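Galactose/lactose metabolism regulatory protein GAL80 (Saccharomyces cerevisiae, PDB 3BTV) represses the yeast galactose and lactose metabolic genes by binding the activator GAL4 and blocking its transcriptional activation when no inducing sugar is present. Local coordinates at residues Y103-V106 with M107-E111; L55-K59 with I60-I64; L122-E125 with W126-C130. The protein carries 1 engineered substitution. All blocks are in the same frame, centred on the assembly; numbering follows the deposited sequence.

Interaction 1 (Y103-V106 with M107-E111); sequences YEVV and MPLLE
One turn along the helix, the Y103 ring receives M107 over one of its faces. The methylene CG of M107 does the touching, as a CH-pi contact 3.9 Å from the ring centroid and 18° off the ring normal, displaced toward CE1. The sulfur follows obliquely, with SD 4.8 Å from the same centroid, a Met-aromatic contact. The ring gets there because Y103 CG stands anti to the backbone N (chi1 -174°), while M107 bends at chi2 and chi3. With an alanine for the tyrosine the ring is gone, and the M107 thioether would probably lose its aromatic partner and be freer to turn.

The tight side is elsewhere: V106 and L110 run side by side, V106 CG1 3.8 Å from L110 CD1, and V106 and L109 pack on strand 92-95. By contrast, E104 is exposed, its CB pointing away from the following turn. P108 has no N-H to give, so the helix kinks there, and its CD sits 3.1 Å from E104 O. Backbone bonds resume at once with L109 N to V105 O at 3.1 Å, then L110 N to V106 O. This is the connecting helix of a beta-alpha-beta unit in a Rossmann fold.

Interaction 2 (L55-K59 with I60-I64); sequences LYSPK and IETSI
The turn from strand 50-56 into helix 60-69 belongs to a beta-alpha-beta unit of the Rossmann fold, and hydroxyl groups tie its two ends together. S57, just past the strand, meets S63 in the first turn of the helix: the two OG atoms are 2.8 Å apart, a hydrogen bond whose direction remains open. S57 OG also lies 3.1 Å from K59 O, a weak hydrogen bond, and which of the two its proton serves is not settled. With chi1 at 65°, this hydroxyl sits between its own backbone N and carbonyl carbon, which turns it inward to the bend.

K59 O has a clearer partner in T62. The threonine hydroxyl OG1 donates a hydrogen bond to K59 O at 2.9 Å, in the carbonyl plane, and so folds the side chain back on the start of the helix.

E61 and K59 make a different kind of contact on the exposed side. Their side chains cross obliquely, and the carboxylate lies along the methylenes of the lysine, with the charged ends apart: K59 NZ is 5.3 Å from E61 OE1. Any attraction between these charges is probably modest. On the buried side, L55 brings CD2 to 3.7 Å from S63 O.

Among its neighbours, L55 pairs its backbone with F78 and packs on T66 and I67 farther along the helix, Y56 lies against L81 and F84 of helix 81-86, and S63 rests on A77 of strand 76-78.

Interaction 3 (L122-E125 with W126-C130); sequences LFVE and WALAC
V124 and L128 meet at about a right angle, the valine pointing from the end of strand 121-125 and the leucine returning from the loop that follows. The touch is between methyls: V124 CG1 is 3.8 Å from L128 CD1, while V124 CB is 4.2 Å from the same methyl. Since L128 holds its CG anti to the backbone N (chi1 179°), its branched end comes nearer the strand, although its CB points neither at the strand nor from it. I138 of helix 132-143 and L405 of helix 405-424 also pack on this leucine.

The peptide between W126 and A127 is cis, and round this bend two carbonyl oxygens, E125 O and A127 O, come within 3.0 Å, with no proton between them. The A127 methyl lies over the centre of one face of the W126 ring, CB 3.8 Å above the plane. The indole NE1 is held by T211 O, and H216 meets the ring edge-to-face.

E125 leads the other way, its chain extended beyond CG. Its OE2 accepts hydrogen bonds from W34 NE1 and H39 NE2, which fix the carboxylate well clear of the loop. This cis-peptide turn after a parallel strand, E125-W126-A127, sits where enzymes of the GFO/IDH/MocA family usually carry a Glu-Lys-Pro motif with a cis peptide, consistent with the Rossmann domain.

How the interactions relate
All three contacts lie in the Rossmann-type domain and follow one another along the chain: interaction 2 first, then interaction 1, then interaction 3. Helix 102-112 and strand 121-125 follow each other in the chain, and interactions 1 and 3, their centres about 12 Å apart, touch through L110 CD2 and L122 CD2 at 4.2 Å. Interaction 2 is farther off, its centre about 17 Å from interaction 1 and about 21 Å from interaction 3, without touching either. Yet strands 50-56 and 121-125 share the six-stranded parallel sheet, on opposite sides of strand 21-26. The three thus sample one domain from a peripheral turn to its buried interior near strand 121-125.

Interaction 1 (Y103-V106 with M107-E111)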
ATOM      1  N   TYR B 103     -22.248  21.097 -15.019  1.00 71.53           N
ATOM      2  CA  TYR B 103     -23.430  20.573 -15.691  1.00 71.16           C
ATOM      3  C   TYR B 103     -24.413  21.682 -16.038  1.00 77.16           C
ATOM      4  O   TYR B 103     -24.847  21.800 -17.188  1.00 84.39           O
ATOM      5  CB  TYR B 103     -24.096  19.510 -14.817  1.00 72.14           C
ATOM      6  CG  TYR B 103     -25.247  18.777 -15.462  1.00 79.52           C
ATOM      7  CD1 TYR B 103     -25.025  17.759 -16.384  1.00 86.90           C
ATOM      8  CD2 TYR B 103     -26.560  19.080 -15.123  1.00 83.00           C
ATOM      9  CE1 TYR B 103     -26.086  17.075 -16.964  1.00 81.72           C
ATOM     10  CE2 TYR B 103     -27.622  18.406 -15.694  1.00 91.34           C
ATOM     11  CZ  TYR B 103     -27.380  17.406 -16.615  1.00 97.66           C
ATOM     12  OH  TYR B 103     -28.436  16.735 -17.186  1.00104.88           O
ATOM     13  N   GLU B 104     -24.748  22.514 -15.054  1.00 81.11           N
ATOM     14  CA  GLU B 104     -25.763  23.555 -15.262  1.00 72.63           C
ATOM     15  C   GLU B 104     -25.329  24.575 -16.306  1.00 69.19           C
ATOM     16  O   GLU B 104     -26.161  25.155 -16.986  1.00 77.05           O
ATOM     17  CB  GLU B 104     -26.116  24.267 -13.949  1.00 87.75           C
ATOM     18  CG  GLU B 104     -25.120  25.344 -13.532  1.00111.33           C
ATOM     19  CD  GLU B 104     -25.332  25.822 -12.105  1.00123.73           C
ATOM     20  OE1 GLU B 104     -25.669  24.983 -11.240  1.00125.30           O
ATOM     21  OE2 GLU B 104     -25.154  27.035 -11.851  1.00121.58           O
ATOM     22  N   VAL B 105     -24.024  24.780 -16.441  1.00 82.31           N
ATOM     23  CA  VAL B 105     -23.514  25.737 -17.417  1.00 76.41           C
ATOM     24  C   VAL B 105     -23.270  25.103 -18.785  1.00 76.13           C
ATOM     25  O   VAL B 105     -23.705  25.630 -19.806  1.00 78.45           O
ATOM     26  CB  VAL B 105     -22.198  26.375 -16.950  1.00 76.07           C
ATOM     27  CG1 VAL B 105     -21.663  27.289 -18.039  1.00 67.85           C
ATOM     28  CG2 VAL B 105     -22.419  27.153 -15.661  1.00 97.50           C
ATOM     29  N   VAL B 106     -22.573  23.970 -18.804  1.00 75.00           N
ATOM     30  CA  VAL B 106     -22.154  23.361 -20.065  1.00 62.52           C
ATOM     31  C   VAL B 106     -23.317  22.856 -20.925  1.00 74.15           C
ATOM     32  O   VAL B 106     -23.285  22.991 -22.147  1.00 87.96           O
ATOM     33  CB  VAL B 106     -21.130  22.232 -19.832  1.00 76.55           C
ATOM     34  CG1 VAL B 106     -20.803  21.520 -21.136  1.00 74.49           C
ATOM     35  CG2 VAL B 106     -19.855  22.800 -19.205  1.00 73.32           C
ATOM     36  N   MET B 107     -24.342  22.289 -20.296  1.00 81.01           N
ATOM     37  CA  MET B 107     -25.475  21.747 -21.057  1.00 80.02           C
ATOM     38  C   MET B 107     -26.169  22.793 -21.929  1.00 77.39           C
ATOM     39  O   MET B 107     -26.275  22.605 -23.144  1.00 92.64           O
ATOM     40  CB  MET B 107     -26.472  21.004 -20.154  1.00 73.19           C
ATOM     41  CG  MET B 107     -25.884  19.770 -19.479  1.00 83.76           C
ATOM     42  SD  MET B 107     -25.034  18.631 -20.601  1.00 88.74           S
ATOM     43  CE  MET B 107     -26.400  17.672 -21.244  1.00 93.40           C
ATOM     44  N   PRO B 108     -26.633  23.901 -21.318  1.00 85.10           N
ATOM     45  CA  PRO B 108     -27.267  24.984 -22.080  1.00 83.74           C
ATOM     46  C   PRO B 108     -26.276  25.620 -23.044  1.00 82.56           C
ATOM     47  O   PRO B 108     -26.630  25.961 -24.170  1.00 88.52           O
ATOM     48  CB  PRO B 108     -27.656  25.997 -20.995  1.00 98.55           C
ATOM     49  CG  PRO B 108     -27.681  25.212 -19.713  1.00 87.62           C
ATOM     50  CD  PRO B 108     -26.617  24.178 -19.870  1.00 92.39           C
ATOM     51  N   LEU B 109     -25.038  25.779 -22.591  1.00 78.47           N
ATOM     52  CA  LEU B 109     -23.987  26.360 -23.419  1.00 85.60           C
ATOM     53  C   LEU B 109     -23.813  25.568 -24.717  1.00 70.62           C
ATOM     54  O   LEU B 109     -23.761  26.139 -25.801  1.00 86.64           O
ATOM     55  CB  LEU B 109     -22.666  26.403 -22.635  1.00 70.30           C
ATOM     56  CG  LEU B 109     -21.471  27.139 -23.255  1.00 96.02           C
ATOM     57  CD1 LEU B 109     -20.522  27.625 -22.169  1.00 88.11           C
ATOM     58  CD2 LEU B 109     -20.731  26.255 -24.251  1.00102.65           C
ATOM     59  N   LEU B 110     -23.713  24.248 -24.595  1.00 78.17           N
ATOM     60  CA  LEU B 110     -23.564  23.399 -25.770  1.00 73.14           C
ATOM     61  C   LEU B 110     -24.760  23.560 -26.700  1.00 84.43           C
ATOM     62  O   LEU B 110     -24.623  23.498 -27.922  1.00101.26           O
ATOM     63  CB  LEU B 110     -23.415  21.936 -25.366  1.00 71.24           C
ATOM     64  CG  LEU B 110     -21.999  21.478 -25.034  1.00 78.89           C
ATOM     65  CD1 LEU B 110     -22.028  20.098 -24.422  1.00 71.50           C
ATOM     66  CD2 LEU B 110     -21.126  21.503 -26.290  1.00 79.03           C
ATOM     67  N   GLU B 111     -25.935  23.772 -26.118  1.00 85.13           N
ATOM     68  CA  GLU B 111     -27.138  23.947 -26.922  1.00 81.18           C
ATOM     69  C   GLU B 111     -27.109  25.263 -27.694  1.00 92.77           C
ATOM     70  O   GLU B 111     -27.342  25.275 -28.901  1.00102.66           O
ATOM     71  CB  GLU B 111     -28.397  23.843 -26.062  1.00 91.56           C
ATOM     72  CG  GLU B 111     -29.683  23.737 -26.870  1.00 94.55           C
ATOM     73  CD  GLU B 111     -29.758  22.459 -27.690  1.00113.39           C
ATOM     74  OE1 GLU B 111     -28.847  21.613 -27.558  1.00121.54           O
ATOM     75  OE2 GLU B 111     -30.728  22.297 -28.463  1.00124.34           O
TER

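Interaction 2 (L55-K59 with I60-I64)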
ATOM      1  N   LEU B  55     -15.763  36.677 -23.245  1.00 81.30           N
ATOM      2  CA  LEU B  55     -15.638  36.468 -21.808  1.00 78.54           C
ATOM      3  C   LEU B  55     -17.032  36.528 -21.208  1.00 93.74           C
ATOM      4  O   LEU B  55     -17.834  37.375 -21.600  1.00 87.01           O
ATOM      5  CB  LEU B  55     -14.773  37.573 -21.203  1.00 84.32           C
ATOM      6  CG  LEU B  55     -13.739  37.209 -20.147  1.00 81.47           C
ATOM      7  CD1 LEU B  55     -12.636  36.388 -20.776  1.00 88.60           C
ATOM      8  CD2 LEU B  55     -13.166  38.460 -19.503  1.00 79.74           C
ATOM      9  N   TYR B  56     -17.332  35.641 -20.265  1.00 85.49           N
ATOM     10  CA  TYR B  56     -18.644  35.685 -19.621  1.00 88.59           C
ATOM     11  C   TYR B  56     -18.633  35.310 -18.150  1.00 76.42           C
ATOM     12  O   TYR B  56     -17.894  34.436 -17.723  1.00 75.97           O
ATOM     13  CB  TYR B  56     -19.659  34.800 -20.348  1.00 88.15           C
ATOM     14  CG  TYR B  56     -20.907  34.550 -19.530  1.00 86.34           C
ATOM     15  CD1 TYR B  56     -21.941  35.482 -19.496  1.00 98.87           C
ATOM     16  CD2 TYR B  56     -21.045  33.392 -18.772  1.00 90.97           C
ATOM     17  CE1 TYR B  56     -23.083  35.263 -18.741  1.00 89.74           C
ATOM     18  CE2 TYR B  56     -22.183  33.166 -18.013  1.00 94.86           C
ATOM     19  CZ  TYR B  56     -23.200  34.105 -18.003  1.00 96.20           C
ATOM     20  OH  TYR B  56     -24.330  33.882 -17.251  1.00 94.86           O
ATOM     21  N   SER B  57     -19.484  35.983 -17.388  1.00 81.00           N
ATOM     22  CA  SER B  57     -19.765  35.606 -16.010  1.00 90.69           C
ATOM     23  C   SER B  57     -21.095  36.237 -15.605  1.00 99.71           C
ATOM     24  O   SER B  57     -21.563  37.175 -16.257  1.00103.54           O
ATOM     25  CB  SER B  57     -18.635  36.050 -15.074  1.00 87.18           C
ATOM     26  OG  SER B  57     -18.534  37.460 -15.012  1.00 97.95           O
ATOM     27  N   PRO B  58     -21.716  35.717 -14.537  1.00 93.44           N
ATOM     28  CA  PRO B  58     -22.983  36.278 -14.064  1.00 96.72           C
ATOM     29  C   PRO B  58     -22.867  37.787 -13.886  1.00104.12           C
ATOM     30  O   PRO B  58     -23.585  38.535 -14.550  1.00101.40           O
ATOM     31  CB  PRO B  58     -23.182  35.592 -12.712  1.00101.23           C
ATOM     32  CG  PRO B  58     -22.452  34.302 -12.840  1.00 99.89           C
ATOM     33  CD  PRO B  58     -21.256  34.595 -13.699  1.00 85.92           C
ATOM     34  N   LYS B  59     -21.965  38.222 -13.009  1.00103.41           N
ATOM     35  CA  LYS B  59     -21.707  39.646 -12.821  1.00107.71           C
ATOM     36  C   LYS B  59     -20.935  40.207 -14.009  1.00 94.91           C
ATOM     37  O   LYS B  59     -19.704  40.204 -14.025  1.00 99.49           O
ATOM     38  CB  LYS B  59     -20.945  39.900 -11.515  1.00118.16           C
ATOM     39  CG  LYS B  59     -21.822  39.900 -10.264  1.00138.07           C
ATOM     40  CD  LYS B  59     -22.733  41.126 -10.220  1.00153.15           C
ATOM     41  CE  LYS B  59     -23.608  41.134  -8.972  1.00158.35           C
ATOM     42  NZ  LYS B  59     -22.804  41.185  -7.717  1.00160.61           N
ATOM     43  N   ILE B  60     -21.673  40.690 -15.004  1.00 93.05           N
ATOM     44  CA  ILE B  60     -21.087  41.222 -16.228  1.00 95.73           C
ATOM     45  C   ILE B  60     -19.986  42.246 -15.944  1.00 96.47           C
ATOM     46  O   ILE B  60     -19.120  42.487 -16.785  1.00103.13           O
ATOM     47  CB  ILE B  60     -22.175  41.846 -17.126  1.00112.49           C
ATOM     48  CG1 ILE B  60     -23.356  40.878 -17.259  1.00120.64           C
ATOM     49  CG2 ILE B  60     -21.610  42.213 -18.494  1.00101.76           C
ATOM     50  CD1 ILE B  60     -24.557  41.462 -17.972  1.00123.62           C
ATOM     51  N   GLU B  61     -20.020  42.838 -14.753  1.00 93.04           N
ATOM     52  CA  GLU B  61     -19.016  43.819 -14.353  1.00105.15           C
ATOM     53  C   GLU B  61     -17.600  43.240 -14.394  1.00 94.01           C
ATOM     54  O   GLU B  61     -16.760  43.691 -15.172  1.00 95.10           O
ATOM     55  CB  GLU B  61     -19.316  44.358 -12.951  1.00129.10           C
ATOM     56  CG  GLU B  61     -20.682  45.022 -12.804  1.00154.14           C
ATOM     57  CD  GLU B  61     -21.791  44.035 -12.481  1.00172.03           C
ATOM     58  OE1 GLU B  61     -21.572  42.814 -12.630  1.00177.36           O
ATOM     59  OE2 GLU B  61     -22.884  44.482 -12.073  1.00176.83           O
ATOM     60  N   THR B  62     -17.342  42.242 -13.557  1.00 94.01           N
ATOM     61  CA  THR B  62     -16.010  41.636 -13.478  1.00101.73           C
ATOM     62  C   THR B  62     -15.460  41.182 -14.832  1.00 90.19           C
ATOM     63  O   THR B  62     -14.249  41.187 -15.048  1.00 85.23           O
ATOM     64  CB  THR B  62     -15.970  40.461 -12.488  1.00 99.61           C
ATOM     65  OG1 THR B  62     -17.269  39.867 -12.406  1.00 89.29           O
ATOM     66  CG2 THR B  62     -15.554  40.943 -11.105  1.00117.43           C
ATOM     67  N   SER B  63     -16.346  40.785 -15.740  1.00 90.08           N
ATOM     68  CA  SER B  63     -15.937  40.490 -17.108  1.00 79.67           C
ATOM     69  C   SER B  63     -15.336  41.749 -17.721  1.00 94.82           C
ATOM     70  O   SER B  63     -14.175  41.767 -18.134  1.00 83.42           O
ATOM     71  CB  SER B  63     -17.136  40.035 -17.938  1.00 89.93           C
ATOM     72  OG  SER B  63     -17.891  39.052 -17.256  1.00103.62           O
ATOM     73  N   ILE B  64     -16.144  42.804 -17.769  1.00100.93           N
ATOM     74  CA  ILE B  64     -15.700  44.101 -18.267  1.00 94.28           C
ATOM     75  C   ILE B  64     -14.464  44.585 -17.516  1.00 97.95           C
ATOM     76  O   ILE B  64     -13.494  45.041 -18.122  1.00 96.91           O
ATOM     77  CB  ILE B  64     -16.819  45.149 -18.134  1.00100.39           C
ATOM     78  CG1 ILE B  64     -17.881  44.916 -19.208  1.00 92.66           C
ATOM     79  CG2 ILE B  64     -16.256  46.551 -18.246  1.00 95.55           C
ATOM     80  CD1 ILE B  64     -19.222  45.494 -18.868  1.00 81.15           C
TER

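Interaction 3 (L122-E125 with W126-C130)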
ATOM      1  N   LEU B 122     -13.925  22.518 -27.096  1.00 61.62           N
ATOM      2  CA  LEU B 122     -14.459  22.713 -25.755  1.00 65.91           C
ATOM      3  C   LEU B 122     -13.464  22.203 -24.723  1.00 60.29           C
ATOM      4  O   LEU B 122     -13.096  21.025 -24.720  1.00 64.10           O
ATOM      5  CB  LEU B 122     -15.804  22.013 -25.578  1.00 62.67           C
ATOM      6  CG  LEU B 122     -16.347  22.091 -24.148  1.00 72.80           C
ATOM      7  CD1 LEU B 122     -16.629  23.550 -23.764  1.00 63.35           C
ATOM      8  CD2 LEU B 122     -17.602  21.235 -23.997  1.00 70.90           C
ATOM      9  N   PHE B 123     -13.031  23.100 -23.848  1.00 61.74           N
ATOM     10  CA  PHE B 123     -11.995  22.800 -22.870  1.00 52.92           C
ATOM     11  C   PHE B 123     -12.617  22.870 -21.479  1.00 61.59           C
ATOM     12  O   PHE B 123     -13.106  23.924 -21.069  1.00 64.29           O
ATOM     13  CB  PHE B 123     -10.888  23.847 -23.006  1.00 64.54           C
ATOM     14  CG  PHE B 123      -9.640  23.543 -22.219  1.00 55.25           C
ATOM     15  CD1 PHE B 123      -8.492  24.298 -22.416  1.00 61.80           C
ATOM     16  CD2 PHE B 123      -9.608  22.522 -21.292  1.00 69.68           C
ATOM     17  CE1 PHE B 123      -7.335  24.035 -21.703  1.00 56.39           C
ATOM     18  CE2 PHE B 123      -8.450  22.250 -20.576  1.00 70.13           C
ATOM     19  CZ  PHE B 123      -7.317  23.008 -20.778  1.00 56.51           C
ATOM     20  N   VAL B 124     -12.608  21.747 -20.759  1.00 59.84           N
ATOM     21  CA  VAL B 124     -13.180  21.694 -19.410  1.00 48.24           C
ATOM     22  C   VAL B 124     -12.153  21.201 -18.412  1.00 52.76           C
ATOM     23  O   VAL B 124     -11.332  20.348 -18.732  1.00 63.20           O
ATOM     24  CB  VAL B 124     -14.443  20.787 -19.348  1.00 58.72           C
ATOM     25  CG1 VAL B 124     -15.070  20.817 -17.956  1.00 57.98           C
ATOM     26  CG2 VAL B 124     -15.474  21.234 -20.395  1.00 54.40           C
ATOM     27  N   GLU B 125     -12.199  21.731 -17.197  1.00 56.68           N
ATOM     28  CA  GLU B 125     -11.301  21.259 -16.150  1.00 48.98           C
ATOM     29  C   GLU B 125     -11.792  19.981 -15.498  1.00 54.02           C
ATOM     30  O   GLU B 125     -12.985  19.691 -15.509  1.00 62.34           O
ATOM     31  CB  GLU B 125     -11.098  22.341 -15.100  1.00 58.04           C
ATOM     32  CG  GLU B 125     -10.240  23.473 -15.610  1.00 71.06           C
ATOM     33  CD  GLU B 125      -9.825  24.411 -14.511  1.00 97.10           C
ATOM     34  OE1 GLU B 125     -10.714  24.820 -13.731  1.00 78.47           O
ATOM     35  OE2 GLU B 125      -8.616  24.730 -14.426  1.00111.98           O
ATOM     36  N   TRP B 126     -10.855  19.203 -14.968  1.00 47.17           N
ATOM     37  CA  TRP B 126     -11.188  18.036 -14.158  1.00 47.97           C
ATOM     38  C   TRP B 126     -11.538  18.546 -12.764  1.00 65.32           C
ATOM     39  O   TRP B 126     -10.855  19.427 -12.256  1.00 60.98           O
ATOM     40  CB  TRP B 126     -10.005  17.064 -14.095  1.00 42.01           C
ATOM     41  CG  TRP B 126     -10.286  15.876 -13.224  1.00 44.66           C
ATOM     42  CD1 TRP B 126      -9.868  15.690 -11.947  1.00 42.62           C
ATOM     43  CD2 TRP B 126     -11.085  14.735 -13.557  1.00 44.90           C
ATOM     44  NE1 TRP B 126     -10.353  14.508 -11.460  1.00 50.61           N
ATOM     45  CE2 TRP B 126     -11.109  13.901 -12.430  1.00 49.54           C
ATOM     46  CE3 TRP B 126     -11.794  14.347 -14.697  1.00 52.40           C
ATOM     47  CZ2 TRP B 126     -11.798  12.684 -12.408  1.00 50.21           C
ATOM     48  CZ3 TRP B 126     -12.473  13.141 -14.679  1.00 43.75           C
ATOM     49  CH2 TRP B 126     -12.478  12.328 -13.541  1.00 51.37           C
ATOM     50  N   ALA B 127     -12.594  18.025 -12.142  1.00 64.76           N
ATOM     51  CA  ALA B 127     -13.392  16.930 -12.674  1.00 53.96           C
ATOM     52  C   ALA B 127     -14.455  17.419 -13.647  1.00 54.62           C
ATOM     53  O   ALA B 127     -14.922  18.557 -13.564  1.00 63.97           O
ATOM     54  CB  ALA B 127     -14.051  16.158 -11.523  1.00 56.25           C
ATOM     55  N   LEU B 128     -14.851  16.541 -14.564  1.00 53.52           N
ATOM     56  CA  LEU B 128     -15.821  16.906 -15.583  1.00 53.17           C
ATOM     57  C   LEU B 128     -17.166  17.252 -14.942  1.00 53.49           C
ATOM     58  O   LEU B 128     -17.784  18.257 -15.282  1.00 61.61           O
ATOM     59  CB  LEU B 128     -15.992  15.776 -16.606  1.00 53.74           C
ATOM     60  CG  LEU B 128     -17.018  16.071 -17.708  1.00 58.02           C
ATOM     61  CD1 LEU B 128     -16.736  17.423 -18.380  1.00 61.15           C
ATOM     62  CD2 LEU B 128     -17.041  14.949 -18.740  1.00 61.86           C
ATOM     63  N   ALA B 129     -17.602  16.429 -13.995  1.00 59.11           N
ATOM     64  CA  ALA B 129     -18.883  16.661 -13.335  1.00 56.37           C
ATOM     65  C   ALA B 129     -18.899  16.090 -11.920  1.00 57.99           C
ATOM     66  O   ALA B 129     -17.883  15.590 -11.427  1.00 59.53           O
ATOM     67  CB  ALA B 129     -20.011  16.073 -14.156  1.00 62.05           C
ATOM     68  N   CYS B 130     -20.052  16.185 -11.266  1.00 64.83           N
ATOM     69  CA  CYS B 130     -20.212  15.720  -9.883  1.00 66.09           C
ATOM     70  C   CYS B 130     -20.589  14.253  -9.760  1.00 69.40           C
ATOM     71  O   CYS B 130     -20.599  13.704  -8.658  1.00 73.23           O
ATOM     72  CB  CYS B 130     -21.281  16.557  -9.178  1.00 71.61           C
ATOM     73  SG  CYS B 130     -20.810  18.278  -9.032  1.00 80.51           S
TER